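Inactive glucansucrase (Lactobacillus reuteri, PDB 5JBD) belongs to glycosyl hydrolase family 70 as an inactive glucansucrase-type protein, built round a parallel beta/alpha (TIM) barrel. Local coordinates at residues N456-P461 against F641-A646; N312-L317 against D648-Y653; M330-G335 against E381-W386; A448-L453 against D484-L489. All blocks are in the same frame, centred on the assembly; numbering follows the deposited sequence.

Contact 1: N456-P461 against F641-A646; sequences NKDTVP and FESNAA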
loop_
_atom_site.group_PDB
_atom_site.type_symbol
_atom_site.label_atom_id
_atom_site.label_comp_id
_atom_site.label_asym_id
_atom_site.label_seq_id
_atom_site.Cartn_x
_atom_site.Cartn_y
_atom_site.Cartn_z
ATOM N N ASN A 456 3.320 -27.375 -1.447
ATOM C CA ASN A 456 4.633 -27.046 -2.028
ATOM C C ASN A 456 5.772 -27.020 -0.987
ATOM O O ASN A 456 5.615 -26.467 0.104
ATOM C CB ASN A 456 4.586 -25.690 -2.761
ATOM C CG ASN A 456 4.159 -25.806 -4.219
ATOM O OD1 ASN A 456 4.032 -26.897 -4.790
ATOM N ND2 ASN A 456 3.986 -24.657 -4.851
ATOM N N LYS A 457 6.921 -27.600 -1.358
ATOM C CA LYS A 457 8.149 -27.544 -0.565
ATOM C C LYS A 457 8.867 -26.219 -0.842
ATOM O O LYS A 457 8.650 -25.593 -1.887
ATOM C CB LYS A 457 9.067 -28.710 -1.002
ATOM C CG LYS A 457 10.312 -28.941 -0.163
ATOM C CD LYS A 457 11.053 -30.189 -0.647
ATOM C CE LYS A 457 12.295 -30.489 0.181
ATOM N NZ LYS A 457 13.252 -29.363 0.141
ATOM N N ASP A 458 9.791 -25.848 0.042
ATOM C CA ASP A 458 10.620 -24.670 -0.146
ATOM C C ASP A 458 9.785 -23.399 -0.345
ATOM O O ASP A 458 9.946 -22.666 -1.332
ATOM C CB ASP A 458 11.655 -24.887 -1.262
ATOM C CG ASP A 458 12.792 -25.809 -0.821
ATOM O OD1 ASP A 458 13.429 -25.526 0.210
ATOM O OD2 ASP A 458 13.030 -26.819 -1.507
ATOM N N THR A 459 8.873 -23.186 0.595
ATOM C CA THR A 459 8.137 -21.939 0.703
ATOM C C THR A 459 7.455 -21.787 2.058
ATOM O O THR A 459 7.164 -22.772 2.726
ATOM C CB THR A 459 7.058 -21.794 -0.432
ATOM O OG1 THR A 459 6.580 -20.443 -0.474
ATOM C CG2 THR A 459 5.899 -22.736 -0.223
ATOM N N VAL A 460 7.196 -20.538 2.453
ATOM C CA VAL A 460 6.249 -20.246 3.518
ATOM C C VAL A 460 4.961 -19.759 2.842
ATOM O O VAL A 460 4.911 -18.637 2.349
ATOM C CB VAL A 460 6.782 -19.190 4.518
ATOM C CG1 VAL A 460 5.755 -18.936 5.621
ATOM C CG2 VAL A 460 8.118 -19.639 5.100
ATOM N N PRO A 461 3.923 -20.614 2.786
ATOM C CA PRO A 461 2.678 -20.181 2.160
ATOM C C PRO A 461 1.932 -19.167 3.016
ATOM O O PRO A 461 2.001 -19.241 4.257
ATOM C CB PRO A 461 1.881 -21.465 2.064
ATOM C CG PRO A 461 2.306 -22.247 3.258
ATOM C CD PRO A 461 3.781 -21.957 3.386
ATOM N N PHE A 641 17.780 -16.413 6.847
ATOM C CA PHE A 641 16.784 -17.416 6.434
ATOM C C PHE A 641 17.392 -18.484 5.519
ATOM O O PHE A 641 18.249 -18.195 4.699
ATOM C CB PHE A 641 15.528 -16.769 5.855
ATOM C CG PHE A 641 14.783 -15.975 6.877
ATOM C CD1 PHE A 641 14.192 -16.622 7.960
ATOM C CD2 PHE A 641 14.780 -14.586 6.847
ATOM C CE1 PHE A 641 13.557 -15.906 8.947
ATOM C CE2 PHE A 641 14.153 -13.872 7.841
ATOM C CZ PHE A 641 13.546 -14.529 8.894
ATOM N N GLU A 642 16.960 -19.721 5.741
ATOM C CA GLU A 642 17.362 -20.879 4.970
ATOM C C GLU A 642 16.087 -21.649 4.633
ATOM O O GLU A 642 15.259 -21.886 5.520
ATOM C CB GLU A 642 18.231 -21.782 5.804
ATOM C CG GLU A 642 19.548 -21.181 6.271
ATOM C CD GLU A 642 20.348 -22.172 7.087
ATOM O OE1 GLU A 642 19.771 -22.756 8.027
ATOM O OE2 GLU A 642 21.537 -22.376 6.791
ATOM N N SER A 643 15.952 -22.035 3.371
ATOM C CA SER A 643 14.783 -22.798 2.880
ATOM C C SER A 643 15.001 -24.270 3.173
ATOM O O SER A 643 15.660 -24.980 2.419
ATOM C CB SER A 643 14.562 -22.543 1.381
ATOM O OG SER A 643 13.300 -23.037 0.931
ATOM N N ASN A 644 14.458 -24.729 4.294
ATOM C CA ASN A 644 14.618 -26.120 4.730
ATOM C C ASN A 644 13.329 -26.565 5.408
ATOM O O ASN A 644 12.372 -25.789 5.470
ATOM C CB ASN A 644 15.846 -26.253 5.661
ATOM C CG ASN A 644 15.801 -25.301 6.845
ATOM O OD1 ASN A 644 14.749 -25.076 7.443
ATOM N ND2 ASN A 644 16.957 -24.741 7.196
ATOM N N ALA A 645 13.309 -27.786 5.927
ATOM C CA ALA A 645 12.117 -28.330 6.580
ATOM C C ALA A 645 11.594 -27.480 7.755
ATOM O O ALA A 645 10.364 -27.404 7.989
ATOM C CB ALA A 645 12.379 -29.768 7.026
ATOM N N ALA A 646 12.494 -26.817 8.485
ATOM C CA ALA A 646 12.052 -25.976 9.602
ATOM C C ALA A 646 11.345 -24.718 9.109
ATOM O O ALA A 646 10.260 -24.387 9.599
ATOM C CB ALA A 646 13.204 -25.631 10.529
#
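Asp458 and Ser643 bring the two backbones together, their CA atoms 5.5 Å apart, where the loop leading into strand 460-464 passes the loop that runs into the short helix 645-648. The contact rests on one bond between these two residues: Ser643 OG donates to Asp458 OD1 at 2.6 Å, a short hydrogen bond between buried groups. The hydroxyl meets the carboxylate on its anti side, 19° out of the carboxylate plane. A chi1 of -168° swings OG away from the serine's own N and out to the carboxylate, and the CB of Ser643 points at the aspartate loop. The other carboxylate oxygen, Asp458 OD2, forms a salt bridge with NZ of the preceding Lys457 at 3.0 Å, the ammonium approaching from above the carboxylate plane. Held at both oxygens, the carboxylate is probably restricted in its rotation, and the lysine, which also bonds Thr378 O, would be expected to stabilise its negative charge.

Strand 460-464 belongs to the eight-stranded parallel sheet of the TIM barrel, so the contact lies at the entry to a barrel strand; Thr459 turns its hydroxyl to Asn385 and Ser387 of the adjacent strand 385-388. Across the contact, Asn644 is the N-cap of helix 645-648. Its OD1 takes a weak bond from Ala646 N at 3.0 Å, while ND2 donates to Asn380.

Contact 2: N312-L317 against D648-Y653; sequences NANDHL and DSHMIY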
loop_
_atom_site.group_PDB
_atom_site.type_symbol
_atom_site.label_atom_id
_atom_site.label_comp_id
_atom_site.label_asym_id
_atom_site.label_seq_id
_atom_site.Cartn_x
_atom_site.Cartn_y
_atom_site.Cartn_z
ATOM N N ASN A 312 16.356 -18.478 16.163
ATOM C CA ASN A 312 16.153 -17.052 16.403
ATOM C C ASN A 312 15.646 -16.346 15.140
ATOM O O ASN A 312 14.735 -15.529 15.210
ATOM C CB ASN A 312 17.452 -16.383 16.886
ATOM C CG ASN A 312 17.879 -16.845 18.263
ATOM O OD1 ASN A 312 17.089 -17.400 19.036
ATOM N ND2 ASN A 312 19.118 -16.568 18.601
ATOM N N ALA A 313 16.233 -16.669 13.989
ATOM C CA ALA A 313 15.792 -16.075 12.718
ATOM C C ALA A 313 14.302 -16.368 12.452
ATOM O O ALA A 313 13.520 -15.456 12.188
ATOM C CB ALA A 313 16.644 -16.578 11.561
ATOM N N ASN A 314 13.922 -17.625 12.591
ATOM C CA ASN A 314 12.540 -18.069 12.316
ATOM C C ASN A 314 11.499 -17.538 13.343
ATOM O O ASN A 314 10.368 -17.233 12.970
ATOM C CB ASN A 314 12.474 -19.596 12.193
ATOM C CG ASN A 314 13.252 -20.140 10.980
ATOM O OD1 ASN A 314 13.884 -19.388 10.239
ATOM N ND2 ASN A 314 13.219 -21.461 10.792
ATOM N N ASP A 315 11.901 -17.400 14.607
ATOM C CA ASP A 315 11.061 -16.736 15.625
ATOM C C ASP A 315 10.786 -15.262 15.288
ATOM O O ASP A 315 9.809 -14.686 15.791
ATOM C CB ASP A 315 11.694 -16.824 17.015
ATOM C CG ASP A 315 11.535 -18.200 17.672
ATOM O OD1 ASP A 315 10.741 -19.034 17.208
ATOM O OD2 ASP A 315 12.235 -18.456 18.672
ATOM N N HIS A 316 11.638 -14.654 14.455
ATOM C CA HIS A 316 11.461 -13.261 14.028
ATOM C C HIS A 316 11.258 -13.172 12.515
ATOM O O HIS A 316 11.817 -12.311 11.835
ATOM C CB HIS A 316 12.651 -12.428 14.538
ATOM C CG HIS A 316 12.729 -12.388 16.033
ATOM N ND1 HIS A 316 11.931 -11.554 16.793
ATOM C CD2 HIS A 316 13.464 -13.113 16.915
ATOM C CE1 HIS A 316 12.181 -11.758 18.075
ATOM N NE2 HIS A 316 13.106 -12.694 18.177
ATOM N N LEU A 317 10.405 -14.068 12.002
ATOM C CA LEU A 317 10.151 -14.170 10.570
ATOM C C LEU A 317 9.818 -12.819 9.996
ATOM O O LEU A 317 8.931 -12.141 10.506
ATOM C CB LEU A 317 8.984 -15.132 10.301
ATOM C CG LEU A 317 8.815 -15.605 8.854
ATOM C CD1 LEU A 317 10.010 -16.443 8.396
ATOM C CD2 LEU A 317 7.504 -16.379 8.700
ATOM N N ASP A 648 9.963 -24.308 6.192
ATOM C CA ASP A 648 8.748 -24.836 5.517
ATOM C C ASP A 648 7.614 -25.150 6.478
ATOM O O ASP A 648 6.452 -25.159 6.070
ATOM C CB ASP A 648 9.043 -26.134 4.724
ATOM C CG ASP A 648 9.814 -25.912 3.438
ATOM O OD1 ASP A 648 10.041 -24.764 3.022
ATOM O OD2 ASP A 648 10.175 -26.925 2.790
ATOM N N SER A 649 7.934 -25.452 7.741
ATOM C CA SER A 649 6.896 -25.689 8.759
ATOM C C SER A 649 6.022 -24.446 9.109
ATOM O O SER A 649 4.959 -24.587 9.716
ATOM C CB SER A 649 7.524 -26.297 10.032
ATOM O OG SER A 649 8.190 -27.520 9.755
ATOM N N HIS A 650 6.462 -23.248 8.709
ATOM C CA HIS A 650 5.700 -22.014 8.929
ATOM C C HIS A 650 4.607 -21.809 7.883
ATOM O O HIS A 650 4.687 -22.328 6.745
ATOM C CB HIS A 650 6.638 -20.805 8.950
ATOM C CG HIS A 650 7.607 -20.838 10.088
ATOM N ND1 HIS A 650 7.592 -19.915 11.111
ATOM C CD2 HIS A 650 8.587 -21.723 10.396
ATOM C CE1 HIS A 650 8.524 -20.232 11.995
ATOM N NE2 HIS A 650 9.136 -21.324 11.588
ATOM N N MET A 651 3.582 -21.075 8.302
ATOM C CA MET A 651 2.493 -20.625 7.451
ATOM C C MET A 651 2.006 -19.253 7.925
ATOM O O MET A 651 1.703 -19.063 9.109
ATOM C CB MET A 651 1.331 -21.626 7.467
ATOM C CG MET A 651 0.109 -21.150 6.698
ATOM S SD MET A 651 -1.066 -22.472 6.361
ATOM C CE MET A 651 -1.684 -22.749 7.994
ATOM N N ILE A 652 1.947 -18.321 6.974
ATOM C CA ILE A 652 1.536 -16.951 7.194
ATOM C C ILE A 652 0.018 -16.818 6.949
ATOM O O ILE A 652 -0.538 -17.520 6.108
ATOM C CB ILE A 652 2.316 -15.984 6.269
ATOM C CG1 ILE A 652 3.807 -16.003 6.643
ATOM C CG2 ILE A 652 1.772 -14.555 6.372
ATOM C CD1 ILE A 652 4.720 -15.490 5.553
ATOM N N TYR A 653 -0.632 -15.927 7.710
ATOM C CA TYR A 653 -2.043 -15.561 7.491
ATOM C C TYR A 653 -2.180 -14.045 7.362
ATOM O O TYR A 653 -1.792 -13.316 8.280
ATOM C CB TYR A 653 -2.884 -16.068 8.652
ATOM C CG TYR A 653 -4.368 -15.793 8.543
ATOM C CD1 TYR A 653 -5.129 -16.367 7.528
ATOM C CD2 TYR A 653 -5.023 -14.988 9.476
ATOM C CE1 TYR A 653 -6.502 -16.144 7.437
ATOM C CE2 TYR A 653 -6.395 -14.739 9.386
ATOM C CZ TYR A 653 -7.136 -15.328 8.378
ATOM O OH TYR A 653 -8.491 -15.097 8.295
HETATM O O HOH W 1 11.334 -22.547 12.749
#
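His650 lays its imidazole beside Asn314 in the last turn of helix 310-315 and Leu317 just past its end. CG of His650 stands anti to its own carbonyl carbon (chi1 -64°), which carries the ring out to the helix; CE1 comes within 3.7 Å of Asn314 O, and NE2 lies 3.8 Å from Asn314 CB. The asparagine amide is turned almost perpendicular to the imidazole, the two planes 79° apart, and a water joins their polar ends. This water accepts from Asn314 ND2 at 2.9 Å and lies in the ring plane at the edge of His650, 2.8 Å from NE2. At the other ring nitrogen, ND1 is hydrogen-bonded to Asp688; a partner at each nitrogen should limit rotation of the ring.

Leu317 has CG anti to its backbone N (chi1 -166°), and its CD2 reaches 4.3 Å from His650 ND1 and 4.2 Å from Ile652 CG1, so one methyl touches the imidazole obliquely and the isoleucine as well. The end of helix 310-315 meets the loop before TIM-barrel strand 652-654, and Leu317 reaches the strand's first residue, Ile652, which lies between side chains of the flanking strands 460-464 and 688-691.

Contact 3: M330-G335 against E381-W386; sequences MLNEKG and EATPNW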
loop_
_atom_site.group_PDB
_atom_site.type_symbol
_atom_site.label_atom_id
_atom_site.label_comp_id
_atom_site.label_asym_id
_atom_site.label_seq_id
_atom_site.Cartn_x
_atom_site.Cartn_y
_atom_site.Cartn_z
ATOM N N MET A 330 19.198 -10.522 -5.138
ATOM C CA MET A 330 19.603 -9.534 -4.131
ATOM C C MET A 330 19.638 -10.131 -2.734
ATOM O O MET A 330 20.649 -10.016 -2.034
ATOM C CB MET A 330 18.647 -8.335 -4.104
ATOM C CG MET A 330 19.046 -7.277 -3.084
ATOM S SD MET A 330 17.781 -6.042 -2.785
ATOM C CE MET A 330 16.445 -6.932 -2.007
ATOM N N LEU A 331 18.540 -10.755 -2.346
ATOM C CA LEU A 331 18.434 -11.343 -1.017
ATOM C C LEU A 331 19.438 -12.490 -0.788
ATOM O O LEU A 331 20.051 -12.560 0.285
ATOM C CB LEU A 331 16.993 -11.774 -0.712
ATOM C CG LEU A 331 16.037 -10.574 -0.501
ATOM C CD1 LEU A 331 14.586 -11.031 -0.579
ATOM C CD2 LEU A 331 16.303 -9.839 0.818
ATOM N N ASN A 332 19.625 -13.348 -1.787
ATOM C CA ASN A 332 20.633 -14.421 -1.689
ATOM C C ASN A 332 22.050 -13.882 -1.462
ATOM O O ASN A 332 22.764 -14.363 -0.582
ATOM C CB ASN A 332 20.596 -15.330 -2.927
ATOM C CG ASN A 332 19.359 -16.202 -2.978
ATOM O OD1 ASN A 332 18.826 -16.624 -1.951
ATOM N ND2 ASN A 332 18.923 -16.519 -4.182
ATOM N N GLU A 333 22.425 -12.852 -2.216
ATOM C CA GLU A 333 23.722 -12.178 -2.038
ATOM C C GLU A 333 23.900 -11.587 -0.628
ATOM O O GLU A 333 25.009 -11.529 -0.120
ATOM C CB GLU A 333 23.905 -11.057 -3.082
ATOM C CG GLU A 333 24.107 -11.562 -4.508
ATOM C CD GLU A 333 24.121 -10.454 -5.561
ATOM O OE1 GLU A 333 23.897 -9.263 -5.229
ATOM O OE2 GLU A 333 24.351 -10.772 -6.739
ATOM N N LYS A 334 22.796 -11.152 -0.019
ATOM C CA LYS A 334 22.795 -10.574 1.309
ATOM C C LYS A 334 22.649 -11.601 2.435
ATOM O O LYS A 334 22.577 -11.228 3.599
ATOM C CB LYS A 334 21.666 -9.527 1.410
ATOM C CG LYS A 334 21.879 -8.330 0.507
ATOM C CD LYS A 334 20.660 -7.405 0.511
ATOM C CE LYS A 334 20.892 -6.177 -0.347
ATOM N NZ LYS A 334 21.957 -5.268 0.175
ATOM N N GLY A 335 22.604 -12.885 2.104
ATOM C CA GLY A 335 22.379 -13.897 3.126
ATOM C C GLY A 335 20.954 -13.970 3.646
ATOM O O GLY A 335 20.729 -14.507 4.734
ATOM N N GLU A 381 18.964 -24.914 -0.361
ATOM C CA GLU A 381 19.364 -24.536 -1.728
ATOM C C GLU A 381 18.423 -23.517 -2.364
ATOM O O GLU A 381 18.874 -22.650 -3.112
ATOM C CB GLU A 381 19.448 -25.780 -2.632
ATOM C CG GLU A 381 20.527 -26.751 -2.185
ATOM C CD GLU A 381 20.827 -27.853 -3.192
ATOM O OE1 GLU A 381 19.982 -28.175 -4.077
ATOM O OE2 GLU A 381 21.933 -28.420 -3.068
ATOM N N ALA A 382 17.132 -23.635 -2.100
ATOM C CA ALA A 382 16.148 -22.748 -2.705
ATOM C C ALA A 382 16.236 -21.369 -2.070
ATOM O O ALA A 382 16.677 -21.226 -0.929
ATOM C CB ALA A 382 14.743 -23.311 -2.517
ATOM N N THR A 383 15.804 -20.359 -2.810
ATOM C CA THR A 383 15.667 -19.016 -2.256
ATOM C C THR A 383 14.541 -18.983 -1.216
ATOM O O THR A 383 13.383 -19.274 -1.571
ATOM C CB THR A 383 15.346 -18.021 -3.370
ATOM O OG1 THR A 383 16.379 -18.097 -4.350
ATOM C CG2 THR A 383 15.234 -16.590 -2.825
ATOM N N PRO A 384 14.866 -18.646 0.067
ATOM C CA PRO A 384 13.826 -18.528 1.106
ATOM C C PRO A 384 12.736 -17.575 0.672
ATOM O O PRO A 384 13.027 -16.428 0.317
ATOM C CB PRO A 384 14.597 -17.966 2.319
ATOM C CG PRO A 384 15.983 -18.450 2.120
ATOM C CD PRO A 384 16.214 -18.400 0.639
ATOM N N ASN A 385 11.497 -18.056 0.623
ATOM C CA ASN A 385 10.434 -17.302 -0.028
ATOM C C ASN A 385 9.075 -17.523 0.623
ATOM O O ASN A 385 8.865 -18.512 1.335
ATOM C CB ASN A 385 10.351 -17.636 -1.521
ATOM C CG ASN A 385 9.813 -19.021 -1.777
ATOM O OD1 ASN A 385 8.598 -19.224 -1.904
ATOM N ND2 ASN A 385 10.707 -19.995 -1.798
ATOM N N TRP A 386 8.179 -16.570 0.386
ATOM C CA TRP A 386 6.765 -16.682 0.750
ATOM C C TRP A 386 5.907 -16.591 -0.521
ATOM O O TRP A 386 6.296 -15.953 -1.500
ATOM C CB TRP A 386 6.328 -15.654 1.823
ATOM C CG TRP A 386 6.445 -14.192 1.518
ATOM C CD1 TRP A 386 7.578 -13.495 1.167
ATOM C CD2 TRP A 386 5.403 -13.214 1.636
ATOM N NE1 TRP A 386 7.289 -12.156 1.024
ATOM C CE2 TRP A 386 5.969 -11.953 1.322
ATOM C CE3 TRP A 386 4.045 -13.279 1.978
ATOM C CZ2 TRP A 386 5.219 -10.769 1.326
ATOM C CZ3 TRP A 386 3.303 -12.099 1.993
ATOM C CH2 TRP A 386 3.894 -10.862 1.657
#
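Asn332, in the last turn of helix 326-333, crosses Thr383, which lies in the loop leading into strand 385-388 of the TIM barrel, with the two side chains at about a right angle. From this crossing Asn332 ND2 donates to Thr383 OG1 at 3.0 Å. The bond is nearly straight, with an N-H...acceptor angle of 171°, and the hydroxyl oxygen lies essentially in the plane of the amide. Thr383 is turned to receive it: OG1 sits beside the backbone N, anti to the carbonyl carbon (chi1 -57°), and the methyl CG2 takes the position anti to the N. That methyl is not idle, since it lies 3.7 Å from Asn332 OD1, so both branches of the threonine meet the amide, OG1 at the amide nitrogen and CG2 alongside the amide oxygen. Asn332 OD1 also approaches Pro384 CD at 4.1 Å, a looser contact, and accepts a hydrogen bond from Asn336 just beyond the helix. The amide is therefore used at both ends, which fixes which way round it lies.

The helix ends one residue later, at Glu333. Gly335 leaves helical geometry with positive phi in a Schellman motif, with two bonds back into the last turn, one of them Gly335 N to Asn332 O. Across the contact, strand residue Asn385 folds its side chain back on the loop. Its ND2 donates to Asp458 O and also to Thr383 O at 2.8 Å, the latter carbonyl oxygen only 3° out of the asparagine's amide plane.

Contact 4: A448-L453 against D484-L489; sequences AQYAIL and DAITTL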
loop_
_atom_site.group_PDB
_atom_site.type_symbol
_atom_site.label_atom_id
_atom_site.label_comp_id
_atom_site.label_asym_id
_atom_site.label_seq_id
_atom_site.Cartn_x
_atom_site.Cartn_y
_atom_site.Cartn_z
ATOM N N ALA A 448 -8.045 -25.902 -5.619
ATOM C CA ALA A 448 -6.830 -26.498 -6.198
ATOM C C ALA A 448 -5.615 -25.559 -6.114
ATOM O O ALA A 448 -4.488 -26.022 -5.898
ATOM C CB ALA A 448 -7.086 -26.952 -7.644
ATOM N N GLN A 449 -5.823 -24.258 -6.303
ATOM C CA GLN A 449 -4.736 -23.305 -6.146
ATOM C C GLN A 449 -4.150 -23.432 -4.743
ATOM O O GLN A 449 -2.926 -23.520 -4.592
ATOM C CB GLN A 449 -5.172 -21.872 -6.435
ATOM C CG GLN A 449 -5.433 -21.619 -7.913
ATOM C CD GLN A 449 -5.766 -20.173 -8.235
ATOM O OE1 GLN A 449 -4.976 -19.264 -7.957
ATOM N NE2 GLN A 449 -6.931 -19.952 -8.848
ATOM N N TYR A 450 -5.025 -23.486 -3.731
ATOM C CA TYR A 450 -4.572 -23.688 -2.347
ATOM C C TYR A 450 -3.953 -25.061 -2.083
ATOM O O TYR A 450 -3.023 -25.182 -1.276
ATOM C CB TYR A 450 -5.709 -23.413 -1.336
ATOM C CG TYR A 450 -5.775 -21.969 -0.910
ATOM C CD1 TYR A 450 -4.882 -21.471 0.040
ATOM C CD2 TYR A 450 -6.704 -21.083 -1.472
ATOM C CE1 TYR A 450 -4.920 -20.138 0.429
ATOM C CE2 TYR A 450 -6.746 -19.744 -1.090
ATOM C CZ TYR A 450 -5.856 -19.275 -0.141
ATOM O OH TYR A 450 -5.869 -17.953 0.245
ATOM N N ALA A 451 -4.478 -26.103 -2.721
ATOM C CA ALA A 451 -3.923 -27.452 -2.548
ATOM C C ALA A 451 -2.466 -27.517 -3.019
ATOM O O ALA A 451 -1.635 -28.171 -2.376
ATOM C CB ALA A 451 -4.756 -28.482 -3.280
ATOM N N ILE A 452 -2.167 -26.826 -4.119
ATOM C CA ILE A 452 -0.799 -26.694 -4.611
ATOM C C ILE A 452 0.036 -25.841 -3.650
ATOM O O ILE A 452 1.108 -26.272 -3.199
ATOM C CB ILE A 452 -0.762 -26.094 -6.053
ATOM C CG1 ILE A 452 -1.388 -27.056 -7.079
ATOM C CG2 ILE A 452 0.654 -25.690 -6.459
ATOM C CD1 ILE A 452 -0.595 -28.331 -7.346
ATOM N N LEU A 453 -0.466 -24.640 -3.324
ATOM C CA LEU A 453 0.239 -23.732 -2.429
ATOM C C LEU A 453 0.623 -24.400 -1.093
ATOM O O LEU A 453 1.755 -24.265 -0.628
ATOM C CB LEU A 453 -0.592 -22.478 -2.134
ATOM C CG LEU A 453 0.237 -21.335 -1.505
ATOM C CD1 LEU A 453 0.868 -20.481 -2.587
ATOM C CD2 LEU A 453 -0.619 -20.468 -0.589
ATOM N N ASP A 484 -14.376 -24.358 3.913
ATOM C CA ASP A 484 -14.236 -25.780 4.256
ATOM C C ASP A 484 -13.040 -26.415 3.532
ATOM O O ASP A 484 -12.251 -27.150 4.141
ATOM C CB ASP A 484 -15.522 -26.558 3.954
ATOM C CG ASP A 484 -16.632 -26.304 4.969
ATOM O OD1 ASP A 484 -16.370 -25.804 6.078
ATOM O OD2 ASP A 484 -17.784 -26.624 4.642
ATOM N N ALA A 485 -12.899 -26.114 2.247
ATOM C CA ALA A 485 -11.811 -26.660 1.452
ATOM C C ALA A 485 -10.462 -26.190 1.952
ATOM O O ALA A 485 -9.566 -27.002 2.193
ATOM C CB ALA A 485 -11.975 -26.275 -0.013
ATOM N N ILE A 486 -10.333 -24.877 2.143
ATOM C CA ILE A 486 -9.033 -24.297 2.503
ATOM C C ILE A 486 -8.598 -24.744 3.904
ATOM O O ILE A 486 -7.441 -25.149 4.080
ATOM C CB ILE A 486 -9.005 -22.773 2.330
ATOM C CG1 ILE A 486 -9.304 -22.418 0.865
ATOM C CG2 ILE A 486 -7.643 -22.218 2.743
ATOM C CD1 ILE A 486 -9.596 -20.959 0.601
ATOM N N THR A 487 -9.522 -24.731 4.872
ATOM C CA THR A 487 -9.200 -25.151 6.250
ATOM C C THR A 487 -8.899 -26.641 6.363
ATOM O O THR A 487 -8.026 -27.049 7.141
ATOM C CB THR A 487 -10.272 -24.734 7.274
ATOM O OG1 THR A 487 -11.554 -25.265 6.905
ATOM C CG2 THR A 487 -10.350 -23.223 7.372
ATOM N N THR A 488 -9.594 -27.465 5.581
ATOM C CA THR A 488 -9.231 -28.883 5.480
ATOM C C THR A 488 -7.765 -29.046 5.031
ATOM O O THR A 488 -7.014 -29.817 5.613
ATOM C CB THR A 488 -10.199 -29.647 4.549
ATOM O OG1 THR A 488 -11.525 -29.493 5.044
ATOM C CG2 THR A 488 -9.883 -31.137 4.504
ATOM N N LEU A 489 -7.364 -28.290 4.018
ATOM C CA LEU A 489 -5.984 -28.338 3.534
ATOM C C LEU A 489 -4.989 -27.794 4.579
ATOM O O LEU A 489 -3.878 -28.331 4.734
ATOM C CB LEU A 489 -5.860 -27.563 2.213
ATOM C CG LEU A 489 -6.616 -28.156 1.017
ATOM C CD1 LEU A 489 -6.706 -27.132 -0.122
ATOM C CD2 LEU A 489 -5.934 -29.442 0.550
#
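Ile486 fits against the broad face of the Tyr450 ring, one of two places where helices 446-455 and 483-496 meet on the outside of the TIM barrel. The two segments run almost parallel, 12° between their directions, with their axes 9.6 Å apart at closest approach. The isoleucine spreads its branches across the ring instead of resting on a single atom. CG2 makes a CH-pi contact, 4.1 Å from the ring centroid and 16° off the ring normal. CD1 extends along the other flank to Tyr450 CE2 at 3.5 Å, and CG1 bridges the two. CG1 of Ile486 is anti to the carbonyl carbon and CG2 anti to the backbone N (chi1 -60°), a setting that turns both branches toward the tyrosine.

One helical turn later Leu489 supplies the second bump. Its CD1 settles in the groove between Tyr450 and the small Ala451, 3.6 Å from Ala451 N, 3.9 Å from Ala451 CB and 4.0 Å from Tyr450 CB. A large side chain thus lies over a small one here, whereas Ile486 lies on a flat ring.

Helix 446-455 directly precedes barrel strand 460-464, and the phenol oxygen of Tyr450 reaches the end of that strand, bonded to the backbone N of Tyr464 as well as to Asp467. The side-chain contacts across the pair are apolar, which implies that close fit and dispersion hold it, while the phenol oxygen bonds elsewhere.

Contacts 1, 2 and 3 all reach the parallel barrel sheet, through the neighbouring strands 385-388, 460-464 and 652-654, and they touch one another: Asn385 of contact 3 bonds to Asp458 and Thr459 of contact 1, while Pro461 and Ile652 join contacts 1 and 2. Contact 4 instead pairs two helices, 446-455 and 483-496, and meets contact 1 through Leu453 packing on Pro461. Contacts 1, 2 and 4 are buried; contact 3 is only partly so. Chemistry follows the elements joined: at the barrel's loops a serine-carboxylate bond beside a salt bridge in contact 1, a mixed water-bridged pair in contact 2 and an amide-hydroxyl bond in contact 3, but apolar packing between the helices.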